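Local coordinates for PHD-type domain-containing protein (Chaetomium thermophilum, PDB 6VHF) that is the fungal Cfp1 subunit of the COMPASS histone H3K4 methyltransferase complex, here its zinc-holding RbBP5-interacting domain, at residues K19-M30 against A69-Q77; M30-R41 against I56-V66. One frame throughout, in Å; residues are numbered along the deposited sequence.

Contact 1. Residues K19-M30 against A69-Q77; sequences KLSEQIALCRQM and AHQFSLFLQ
Q23 reaches from helix 19-30 into a hole lined by A69, F72, S73 and L76 on helix 69-77, a knob-into-hole fit made by a polar side chain. Its CG stands anti to the backbone N (chi1 -171°), and a bend at chi2 then brings the amide between F72 and S73. Q23 NE2 donates to S73 OG at 3.1 Å in a nearly straight bond (165° at the hydrogen), the hydroxyl lying close to the amide plane. The other amide atom, OE1, comes within 3.3 Å of F72 CD2; amide and ring stand almost perpendicular, 86° apart. The aliphatic root packs as well, Q23 CB lying 3.6 Å from L76 CD1. One turn earlier, the L20 and L76 side chains lie alongside one another, pointing opposite ways, with L20 CD2 3.8 Å from L76 CB. At the other end the small A69 faces two longer chains, its CB lying 4.1 Å from both L26 CD2 and M30 CG. L20 also touches L163 of a third helix, 141-177. The two segments' axes approach to 10.5 Å and run nearly antiparallel, the packing of an antiparallel helical bundle with a buried polar knob at its centre.

Contact 2. Residues M30-R41 against I56-V66; sequences MLQLIELAIARR and ICGYDTRLDTV. With ZN (zinc ion), chain B.
R41 closes one end of the interface by gripping the main chain beside the zinc ligand. Its chain runs out straight, CG turned opposite the backbone N (chi1 -180°), and lays the guanidinium edge against I56 O: NH2 donates to I56 O at 2.8 Å, and NE reaches the same oxygen at 3.0 Å. A weak bond from NE goes to C57 O, which accepts from W141 NE1 too. Cut back to alanine, this residue would probably leave I56 O without both arginine donors and the chain beside C57 less firmly held. The side chain of C57 turns from helix 30-41, and its SG binds the zinc ion at 2.4 Å. With C130, C135 and H138 it completes the three-cysteine, one-histidine site of the non-canonical monovalent zinc finger. G58 CA lies 3.9 Å from R41 CG; its positive phi (91°) already calls for glycine, and a CB would also strike R41 CG. One water bridges A37 O and G58 O.

Further along, L63 wedges between helix residues, its CD1 3.7 Å from A37 CB and its CD2 3.8 Å from L33 CG. M30 SD meets V66 CG2 at 3.6 Å. R62 holds D60 side-on, NE to OD1 and NH2 to OD2, while D60 OD1 also takes R62 N in an Asx turn. A second water links D60 OD2 to R40 NE, and R40 NH2 bonds to P124 O.

Overall arrangement
Both contacts line the same long helix, 4-46: contact 1 uses its 19-30 part and contact 2 the following 30-41 part, with M30 belonging to both. Opposite them the chain returns in reverse order, the 56-66 segment first and 69-77 after it, so that contact 2 is the inner pairing of a helical hairpin and contact 1 the outer one. Their centres lie 18 Å apart. Helix 64-77 thus packs back along helix 4-46, and helix 141-177 touches both contacts to complete the bundle. Contact 1 is helix packing away from the metal, near the middle of the chain, whereas contact 2 joins the bundle to the zinc finger.

Contact 1. Residues K19-M30 against A69-Q77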
loop_
_atom_site.group_PDB
_atom_site.type_symbol
_atom_site.label_atom_id
_atom_site.label_comp_id
_atom_site.label_asym_id
_atom_site.label_seq_id
_atom_site.Cartn_x
_atom_site.Cartn_y
_atom_site.Cartn_z
ATOM N N LYS A 19 2.505 8.865 10.126
ATOM C CA LYS A 19 1.410 8.363 9.290
ATOM C C LYS A 19 1.950 7.601 8.086
ATOM O O LYS A 19 1.386 6.569 7.687
ATOM C CB LYS A 19 0.503 9.508 8.806
ATOM C CG LYS A 19 -0.025 10.484 9.894
ATOM C CD LYS A 19 -1.309 11.248 9.433
ATOM C CE LYS A 19 -1.488 12.613 10.140
ATOM N NZ LYS A 19 -2.317 13.594 9.357
ATOM N N LEU A 20 3.036 8.102 7.488
ATOM C CA LEU A 20 3.599 7.443 6.316
ATOM C C LEU A 20 4.130 6.064 6.671
ATOM O O LEU A 20 3.982 5.128 5.882
ATOM C CB LEU A 20 4.703 8.299 5.697
ATOM C CG LEU A 20 4.259 9.640 5.092
ATOM C CD1 LEU A 20 5.471 10.544 4.832
ATOM C CD2 LEU A 20 3.485 9.397 3.806
ATOM N N SER A 21 4.744 5.918 7.858
ATOM C CA SER A 21 5.243 4.610 8.274
ATOM C C SER A 21 4.102 3.627 8.509
ATOM O O SER A 21 4.205 2.447 8.134
ATOM C CB SER A 21 6.102 4.740 9.521
ATOM O OG SER A 21 7.239 5.502 9.196
ATOM N N GLU A 22 3.007 4.099 9.121
ATOM C CA GLU A 22 1.821 3.265 9.279
ATOM C C GLU A 22 1.217 2.891 7.925
ATOM O O GLU A 22 0.750 1.763 7.734
ATOM C CB GLU A 22 0.801 3.988 10.157
ATOM C CG GLU A 22 1.227 4.077 11.626
ATOM C CD GLU A 22 0.673 5.304 12.355
ATOM O OE1 GLU A 22 1.272 5.689 13.386
ATOM O OE2 GLU A 22 -0.353 5.885 11.910
ATOM N N GLN A 23 1.235 3.813 6.961
ATOM C CA GLN A 23 0.753 3.441 5.632
ATOM C C GLN A 23 1.641 2.367 4.993
ATOM O O GLN A 23 1.146 1.480 4.279
ATOM C CB GLN A 23 0.668 4.675 4.734
ATOM C CG GLN A 23 -0.041 4.444 3.384
ATOM C CD GLN A 23 -1.469 3.903 3.529
ATOM O OE1 GLN A 23 -2.047 3.925 4.610
ATOM N NE2 GLN A 23 -2.030 3.404 2.434
ATOM N N ILE A 24 2.954 2.429 5.227
ATOM C CA ILE A 24 3.835 1.413 4.663
ATOM C C ILE A 24 3.545 0.059 5.293
ATOM O O ILE A 24 3.509 -0.968 4.595
ATOM C CB ILE A 24 5.305 1.821 4.828
ATOM C CG1 ILE A 24 5.684 2.886 3.783
ATOM C CG2 ILE A 24 6.209 0.602 4.736
ATOM C CD1 ILE A 24 7.070 3.541 3.974
ATOM N N ALA A 25 3.328 0.035 6.615
ATOM C CA ALA A 25 2.907 -1.192 7.290
ATOM C C ALA A 25 1.632 -1.756 6.669
ATOM O O ALA A 25 1.543 -2.967 6.390
ATOM C CB ALA A 25 2.696 -0.931 8.783
ATOM N N LEU A 26 0.636 -0.895 6.440
ATOM C CA LEU A 26 -0.577 -1.351 5.768
ATOM C C LEU A 26 -0.238 -1.987 4.427
ATOM O O LEU A 26 -0.785 -3.037 4.087
ATOM C CB LEU A 26 -1.562 -0.197 5.580
ATOM C CG LEU A 26 -2.836 -0.523 4.799
ATOM C CD1 LEU A 26 -3.497 -1.801 5.343
ATOM C CD2 LEU A 26 -3.827 0.630 4.804
ATOM N N CYS A 27 0.698 -1.380 3.684
ATOM C CA CYS A 27 1.091 -1.871 2.369
ATOM C C CYS A 27 1.729 -3.254 2.451
ATOM O O CYS A 27 1.486 -4.112 1.588
ATOM C CB CYS A 27 2.056 -0.883 1.712
ATOM S SG CYS A 27 1.275 0.583 0.958
ATOM N N ARG A 28 2.557 -3.484 3.473
ATOM C CA ARG A 28 3.166 -4.798 3.620
ATOM C C ARG A 28 2.100 -5.861 3.852
ATOM O O ARG A 28 2.222 -6.979 3.358
ATOM C CB ARG A 28 4.193 -4.796 4.757
ATOM C CG ARG A 28 5.316 -3.782 4.568
ATOM C CD ARG A 28 6.578 -4.068 5.394
ATOM N NE ARG A 28 7.516 -2.952 5.251
ATOM C CZ ARG A 28 8.435 -2.860 4.290
ATOM N NH1 ARG A 28 8.531 -3.831 3.397
ATOM N NH2 ARG A 28 9.251 -1.797 4.208
ATOM N N GLN A 29 1.040 -5.515 4.586
ATOM C CA GLN A 29 -0.071 -6.426 4.814
ATOM C C GLN A 29 -0.905 -6.631 3.562
ATOM O O GLN A 29 -1.460 -7.719 3.369
ATOM C CB GLN A 29 -0.964 -5.908 5.931
ATOM C CG GLN A 29 -0.325 -6.009 7.285
ATOM C CD GLN A 29 -1.150 -5.336 8.345
ATOM O OE1 GLN A 29 -0.623 -4.615 9.183
ATOM N NE2 GLN A 29 -2.465 -5.559 8.309
ATOM N N MET A 30 -1.022 -5.609 2.708
ATOM C CA MET A 30 -1.633 -5.853 1.407
ATOM C C MET A 30 -0.812 -6.865 0.613
ATOM O O MET A 30 -1.371 -7.732 -0.073
ATOM C CB MET A 30 -1.794 -4.543 0.639
ATOM C CG MET A 30 -2.745 -3.531 1.304
ATOM S SD MET A 30 -4.459 -4.142 1.450
ATOM C CE MET A 30 -4.497 -4.925 3.068
ATOM N N ALA A 69 -6.520 1.127 -0.284
ATOM C CA ALA A 69 -5.220 1.374 0.334
ATOM C C ALA A 69 -4.311 2.142 -0.619
ATOM O O ALA A 69 -3.606 3.072 -0.208
ATOM C CB ALA A 69 -4.580 0.055 0.765
ATOM N N HIS A 70 -4.346 1.793 -1.907
ATOM C CA HIS A 70 -3.540 2.504 -2.896
ATOM C C HIS A 70 -3.960 3.964 -3.016
ATOM O O HIS A 70 -3.118 4.840 -3.254
ATOM C CB HIS A 70 -3.645 1.819 -4.253
ATOM C CG HIS A 70 -2.928 2.544 -5.351
ATOM N ND1 HIS A 70 -1.585 2.853 -5.289
ATOM C CD2 HIS A 70 -3.370 3.038 -6.532
ATOM C CE1 HIS A 70 -1.230 3.499 -6.386
ATOM N NE2 HIS A 70 -2.295 3.626 -7.156
ATOM N N GLN A 71 -5.257 4.250 -2.892
ATOM C CA GLN A 71 -5.683 5.636 -3.032
ATOM C C GLN A 71 -5.222 6.457 -1.837
ATOM O O GLN A 71 -4.764 7.594 -1.998
ATOM C CB GLN A 71 -7.202 5.712 -3.199
ATOM C CG GLN A 71 -7.692 7.063 -3.713
ATOM C CD GLN A 71 -7.338 7.308 -5.177
ATOM O OE1 GLN A 71 -7.261 6.371 -5.977
ATOM N NE2 GLN A 71 -7.113 8.574 -5.529
ATOM N N PHE A 72 -5.310 5.880 -0.634
ATOM C CA PHE A 72 -4.806 6.546 0.560
ATOM C C PHE A 72 -3.312 6.828 0.462
ATOM O O PHE A 72 -2.837 7.839 0.995
ATOM C CB PHE A 72 -5.102 5.694 1.792
ATOM C CG PHE A 72 -5.079 6.465 3.073
ATOM C CD1 PHE A 72 -5.451 7.799 3.095
ATOM C CD2 PHE A 72 -4.678 5.866 4.254
ATOM C CE1 PHE A 72 -5.433 8.522 4.278
ATOM C CE2 PHE A 72 -4.655 6.580 5.441
ATOM C CZ PHE A 72 -5.030 7.911 5.453
ATOM N N SER A 73 -2.554 5.949 -0.207
ATOM C CA SER A 73 -1.134 6.218 -0.418
ATOM C C SER A 73 -0.947 7.454 -1.277
ATOM O O SER A 73 -0.087 8.296 -0.983
ATOM C CB SER A 73 -0.435 5.027 -1.065
ATOM O OG SER A 73 -0.360 3.937 -0.167
ATOM N N LEU A 74 -1.754 7.579 -2.336
ATOM C CA LEU A 74 -1.718 8.775 -3.173
ATOM C C LEU A 74 -2.086 10.033 -2.376
ATOM O O LEU A 74 -1.461 11.083 -2.543
ATOM C CB LEU A 74 -2.646 8.583 -4.377
ATOM C CG LEU A 74 -2.354 7.335 -5.210
ATOM C CD1 LEU A 74 -3.419 7.064 -6.247
ATOM C CD2 LEU A 74 -1.020 7.498 -5.887
ATOM N N PHE A 75 -3.095 9.942 -1.507
ATOM C CA PHE A 75 -3.438 11.060 -0.625
ATOM C C PHE A 75 -2.230 11.505 0.194
ATOM O O PHE A 75 -1.861 12.682 0.180
ATOM C CB PHE A 75 -4.602 10.656 0.288
ATOM C CG PHE A 75 -5.079 11.744 1.232
ATOM C CD1 PHE A 75 -4.318 12.137 2.338
ATOM C CD2 PHE A 75 -6.307 12.360 1.019
ATOM C CE1 PHE A 75 -4.770 13.124 3.206
ATOM C CE2 PHE A 75 -6.764 13.347 1.879
ATOM C CZ PHE A 75 -5.991 13.729 2.974
ATOM N N LEU A 76 -1.599 10.570 0.909
ATOM C CA LEU A 76 -0.460 10.902 1.753
ATOM C C LEU A 76 0.760 11.348 0.956
ATOM O O LEU A 76 1.744 11.777 1.560
ATOM C CB LEU A 76 -0.093 9.707 2.646
ATOM C CG LEU A 76 -1.146 9.229 3.659
ATOM C CD1 LEU A 76 -0.689 7.973 4.379
ATOM C CD2 LEU A 76 -1.496 10.309 4.672
ATOM N N GLN A 77 0.731 11.278 -0.365
ATOM C CA GLN A 77 1.852 11.780 -1.147
ATOM C C GLN A 77 1.677 13.233 -1.561
ATOM O O GLN A 77 2.648 13.855 -2.014
ATOM C CB GLN A 77 2.067 10.906 -2.377
ATOM C CG GLN A 77 2.736 9.577 -2.058
ATOM C CD GLN A 77 2.743 8.654 -3.248
ATOM O OE1 GLN A 77 2.109 7.588 -3.237
ATOM N NE2 GLN A 77 3.446 9.057 -4.298
#

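Contact 2. Residues M30-R41 against I56-V66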
loop_
_atom_site.group_PDB
_atom_site.type_symbol
_atom_site.label_atom_id
_atom_site.label_comp_id
_atom_site.label_asym_id
_atom_site.label_seq_id
_atom_site.Cartn_x
_atom_site.Cartn_y
_atom_site.Cartn_z
ATOM N N MET A 30 -1.022 -5.609 2.708
ATOM C CA MET A 30 -1.633 -5.853 1.407
ATOM C C MET A 30 -0.812 -6.865 0.613
ATOM O O MET A 30 -1.371 -7.732 -0.073
ATOM C CB MET A 30 -1.794 -4.543 0.639
ATOM C CG MET A 30 -2.745 -3.531 1.304
ATOM S SD MET A 30 -4.459 -4.142 1.450
ATOM C CE MET A 30 -4.497 -4.925 3.068
ATOM N N LEU A 31 0.517 -6.809 0.728
ATOM C CA LEU A 31 1.324 -7.811 0.048
ATOM C C LEU A 31 1.041 -9.205 0.597
ATOM O O LEU A 31 0.980 -10.169 -0.169
ATOM C CB LEU A 31 2.806 -7.475 0.132
ATOM C CG LEU A 31 3.162 -6.229 -0.693
ATOM C CD1 LEU A 31 4.561 -5.684 -0.371
ATOM C CD2 LEU A 31 3.012 -6.505 -2.179
ATOM N N GLN A 32 0.823 -9.337 1.904
ATOM C CA GLN A 32 0.462 -10.655 2.424
ATOM C C GLN A 32 -0.897 -11.094 1.904
ATOM O O GLN A 32 -1.078 -12.261 1.520
ATOM C CB GLN A 32 0.451 -10.662 3.946
ATOM C CG GLN A 32 1.755 -10.261 4.608
ATOM C CD GLN A 32 1.703 -10.516 6.099
ATOM O OE1 GLN A 32 1.313 -9.647 6.872
ATOM N NE2 GLN A 32 2.065 -11.723 6.507
ATOM N N LEU A 33 -1.867 -10.179 1.899
ATOM C CA LEU A 33 -3.186 -10.495 1.359
ATOM C C LEU A 33 -3.082 -10.990 -0.078
ATOM O O LEU A 33 -3.691 -12.000 -0.448
ATOM C CB LEU A 33 -4.078 -9.259 1.440
ATOM C CG LEU A 33 -5.473 -9.359 0.837
ATOM C CD1 LEU A 33 -6.296 -10.406 1.582
ATOM C CD2 LEU A 33 -6.167 -7.986 0.857
ATOM N N ILE A 34 -2.301 -10.291 -0.904
ATOM C CA ILE A 34 -2.099 -10.722 -2.283
ATOM C C ILE A 34 -1.459 -12.104 -2.319
ATOM O O ILE A 34 -1.869 -12.978 -3.094
ATOM C CB ILE A 34 -1.249 -9.693 -3.040
ATOM C CG1 ILE A 34 -1.958 -8.337 -3.092
ATOM C CG2 ILE A 34 -0.967 -10.174 -4.445
ATOM C CD1 ILE A 34 -1.031 -7.216 -3.582
ATOM N N GLU A 35 -0.437 -12.326 -1.487
ATOM C CA GLU A 35 0.138 -13.661 -1.389
ATOM C C GLU A 35 -0.909 -14.689 -0.961
ATOM O O GLU A 35 -0.962 -15.790 -1.513
ATOM C CB GLU A 35 1.313 -13.662 -0.411
ATOM C CG GLU A 35 2.507 -14.468 -0.884
ATOM C CD GLU A 35 3.730 -14.327 0.032
ATOM O OE1 GLU A 35 4.093 -15.336 0.693
ATOM O OE2 GLU A 35 4.322 -13.212 0.091
ATOM N N LEU A 36 -1.737 -14.365 0.038
ATOM C CA LEU A 36 -2.754 -15.326 0.458
ATOM C C LEU A 36 -3.714 -15.644 -0.688
ATOM O O LEU A 36 -4.120 -16.802 -0.868
ATOM C CB LEU A 36 -3.506 -14.809 1.684
ATOM C CG LEU A 36 -4.835 -15.489 2.037
ATOM C CD1 LEU A 36 -4.635 -16.960 2.364
ATOM C CD2 LEU A 36 -5.522 -14.790 3.188
ATOM N N ALA A 37 -4.054 -14.634 -1.495
ATOM C CA ALA A 37 -4.957 -14.840 -2.620
ATOM C C ALA A 37 -4.320 -15.745 -3.664
ATOM O O ALA A 37 -4.954 -16.696 -4.139
ATOM C CB ALA A 37 -5.348 -13.493 -3.235
ATOM N N ILE A 38 -3.052 -15.486 -3.999
ATOM C CA ILE A 38 -2.330 -16.350 -4.924
ATOM C C ILE A 38 -2.309 -17.795 -4.421
ATOM O O ILE A 38 -2.607 -18.720 -5.177
ATOM C CB ILE A 38 -0.917 -15.796 -5.167
ATOM C CG1 ILE A 38 -0.994 -14.582 -6.082
ATOM C CG2 ILE A 38 -0.029 -16.840 -5.817
ATOM C CD1 ILE A 38 0.196 -13.613 -5.944
ATOM N N ALA A 39 -1.995 -18.005 -3.130
ATOM C CA ALA A 39 -1.865 -19.360 -2.584
ATOM C C ALA A 39 -3.200 -20.096 -2.570
ATOM O O ALA A 39 -3.246 -21.311 -2.784
ATOM C CB ALA A 39 -1.303 -19.322 -1.162
ATOM N N ARG A 40 -4.284 -19.387 -2.248
ATOM C CA ARG A 40 -5.607 -19.998 -2.248
ATOM C C ARG A 40 -6.044 -20.346 -3.658
ATOM O O ARG A 40 -6.763 -21.331 -3.863
ATOM C CB ARG A 40 -6.625 -19.058 -1.596
ATOM C CG ARG A 40 -6.494 -18.934 -0.095
ATOM C CD ARG A 40 -7.599 -18.024 0.466
ATOM N NE ARG A 40 -8.911 -18.417 -0.032
ATOM C CZ ARG A 40 -9.654 -19.374 0.523
ATOM N NH1 ARG A 40 -9.215 -20.004 1.614
ATOM N NH2 ARG A 40 -10.838 -19.684 -0.001
ATOM N N ARG A 41 -5.592 -19.562 -4.636
ATOM C CA ARG A 41 -5.848 -19.865 -6.035
ATOM C C ARG A 41 -5.102 -21.121 -6.456
ATOM O O ARG A 41 -5.677 -22.013 -7.084
ATOM C CB ARG A 41 -5.442 -18.669 -6.903
ATOM C CG ARG A 41 -5.687 -18.907 -8.389
ATOM C CD ARG A 41 -5.018 -17.872 -9.296
ATOM N NE ARG A 41 -5.265 -18.232 -10.687
ATOM C CZ ARG A 41 -4.419 -18.902 -11.464
ATOM N NH1 ARG A 41 -3.222 -19.255 -11.009
ATOM N NH2 ARG A 41 -4.770 -19.210 -12.711
ATOM N N ILE A 56 -8.492 -20.401 -14.480
ATOM C CA ILE A 56 -9.284 -19.737 -13.448
ATOM C C ILE A 56 -8.629 -18.422 -13.037
ATOM O O ILE A 56 -7.408 -18.351 -12.841
ATOM C CB ILE A 56 -9.463 -20.682 -12.248
ATOM C CG1 ILE A 56 -10.678 -21.580 -12.455
ATOM C CG2 ILE A 56 -9.548 -19.904 -10.927
ATOM C CD1 ILE A 56 -11.970 -20.822 -12.537
ATOM N N CYS A 57 -9.443 -17.367 -12.915
ATOM C CA CYS A 57 -8.949 -16.053 -12.506
ATOM C C CYS A 57 -8.385 -16.097 -11.090
ATOM O O CYS A 57 -7.184 -15.901 -10.879
ATOM C CB CYS A 57 -10.062 -15.013 -12.601
ATOM S SG CYS A 57 -9.551 -13.363 -11.941
ATOM N N GLY A 58 -9.242 -16.377 -10.107
ATOM C CA GLY A 58 -8.795 -16.581 -8.747
ATOM C C GLY A 58 -8.759 -15.333 -7.882
ATOM O O GLY A 58 -8.445 -15.438 -6.690
ATOM N N TYR A 59 -9.081 -14.172 -8.447
ATOM C CA TYR A 59 -9.132 -12.923 -7.700
ATOM C C TYR A 59 -10.038 -13.055 -6.482
ATOM O O TYR A 59 -11.190 -13.482 -6.591
ATOM C CB TYR A 59 -9.624 -11.806 -8.625
ATOM C CG TYR A 59 -9.604 -10.418 -8.047
ATOM C CD1 TYR A 59 -10.724 -9.897 -7.419
ATOM C CD2 TYR A 59 -8.483 -9.613 -8.160
ATOM C CE1 TYR A 59 -10.728 -8.630 -6.909
ATOM C CE2 TYR A 59 -8.477 -8.331 -7.650
ATOM C CZ TYR A 59 -9.605 -7.842 -7.022
ATOM O OH TYR A 59 -9.621 -6.559 -6.494
ATOM N N ASP A 60 -9.501 -12.696 -5.321
ATOM C CA ASP A 60 -10.240 -12.689 -4.069
ATOM C C ASP A 60 -10.920 -11.334 -3.862
ATOM O O ASP A 60 -10.322 -10.281 -4.110
ATOM C CB ASP A 60 -9.289 -12.981 -2.908
ATOM C CG ASP A 60 -10.003 -13.404 -1.653
ATOM O OD1 ASP A 60 -10.806 -12.603 -1.121
ATOM O OD2 ASP A 60 -9.742 -14.539 -1.183
ATOM N N THR A 61 -12.166 -11.375 -3.371
ATOM C CA THR A 61 -12.946 -10.156 -3.176
ATOM C C THR A 61 -12.267 -9.204 -2.206
ATOM O O THR A 61 -12.429 -7.983 -2.317
ATOM C CB THR A 61 -14.336 -10.499 -2.643
ATOM O OG1 THR A 61 -14.907 -11.547 -3.427
ATOM C CG2 THR A 61 -15.248 -9.283 -2.700
ATOM N N ARG A 62 -11.526 -9.741 -1.236
ATOM C CA ARG A 62 -10.843 -8.892 -0.272
ATOM C C ARG A 62 -9.768 -8.041 -0.926
ATOM O O ARG A 62 -9.365 -7.033 -0.345
ATOM C CB ARG A 62 -10.234 -9.746 0.836
ATOM C CG ARG A 62 -11.263 -10.464 1.703
ATOM C CD ARG A 62 -10.586 -11.495 2.579
ATOM N NE ARG A 62 -10.033 -12.599 1.796
ATOM C CZ ARG A 62 -9.534 -13.703 2.344
ATOM N NH1 ARG A 62 -9.513 -13.820 3.664
ATOM N NH2 ARG A 62 -9.055 -14.683 1.579
ATOM N N LEU A 63 -9.299 -8.420 -2.121
ATOM C CA LEU A 63 -8.276 -7.640 -2.805
ATOM C C LEU A 63 -8.771 -6.258 -3.215
ATOM O O LEU A 63 -7.961 -5.436 -3.655
ATOM C CB LEU A 63 -7.754 -8.393 -4.033
ATOM C CG LEU A 63 -6.994 -9.696 -3.723
ATOM C CD1 LEU A 63 -6.740 -10.523 -4.975
ATOM C CD2 LEU A 63 -5.681 -9.430 -3.003
ATOM N N ASP A 64 -10.070 -5.977 -3.079
ATOM C CA ASP A 64 -10.548 -4.627 -3.328
ATOM C C ASP A 64 -10.025 -3.652 -2.282
ATOM O O ASP A 64 -9.861 -2.464 -2.582
ATOM C CB ASP A 64 -12.069 -4.615 -3.366
ATOM C CG ASP A 64 -12.616 -5.435 -4.507
ATOM O OD1 ASP A 64 -11.813 -5.903 -5.347
ATOM O OD2 ASP A 64 -13.843 -5.626 -4.556
ATOM N N THR A 65 -9.754 -4.140 -1.063
ATOM C CA THR A 65 -9.053 -3.344 -0.059
ATOM C C THR A 65 -7.774 -2.739 -0.620
ATOM O O THR A 65 -7.436 -1.591 -0.318
ATOM C CB THR A 65 -8.731 -4.215 1.153
ATOM O OG1 THR A 65 -9.909 -4.923 1.540
ATOM C CG2 THR A 65 -8.276 -3.368 2.318
ATOM N N VAL A 66 -7.051 -3.501 -1.447
ATOM C CA VAL A 66 -5.815 -2.992 -2.032
ATOM C C VAL A 66 -6.092 -1.737 -2.842
ATOM O O VAL A 66 -5.284 -0.800 -2.842
ATOM C CB VAL A 66 -5.138 -4.085 -2.881
ATOM C CG1 VAL A 66 -3.973 -3.514 -3.662
ATOM C CG2 VAL A 66 -4.690 -5.217 -2.003
HETATM ZN ZN ZN B . -11.606 -12.167 -12.383
HETATM O O HOH W 1 -7.750 -16.530 -4.349
HETATM O O HOH W 2 -9.480 -16.889 -2.236
#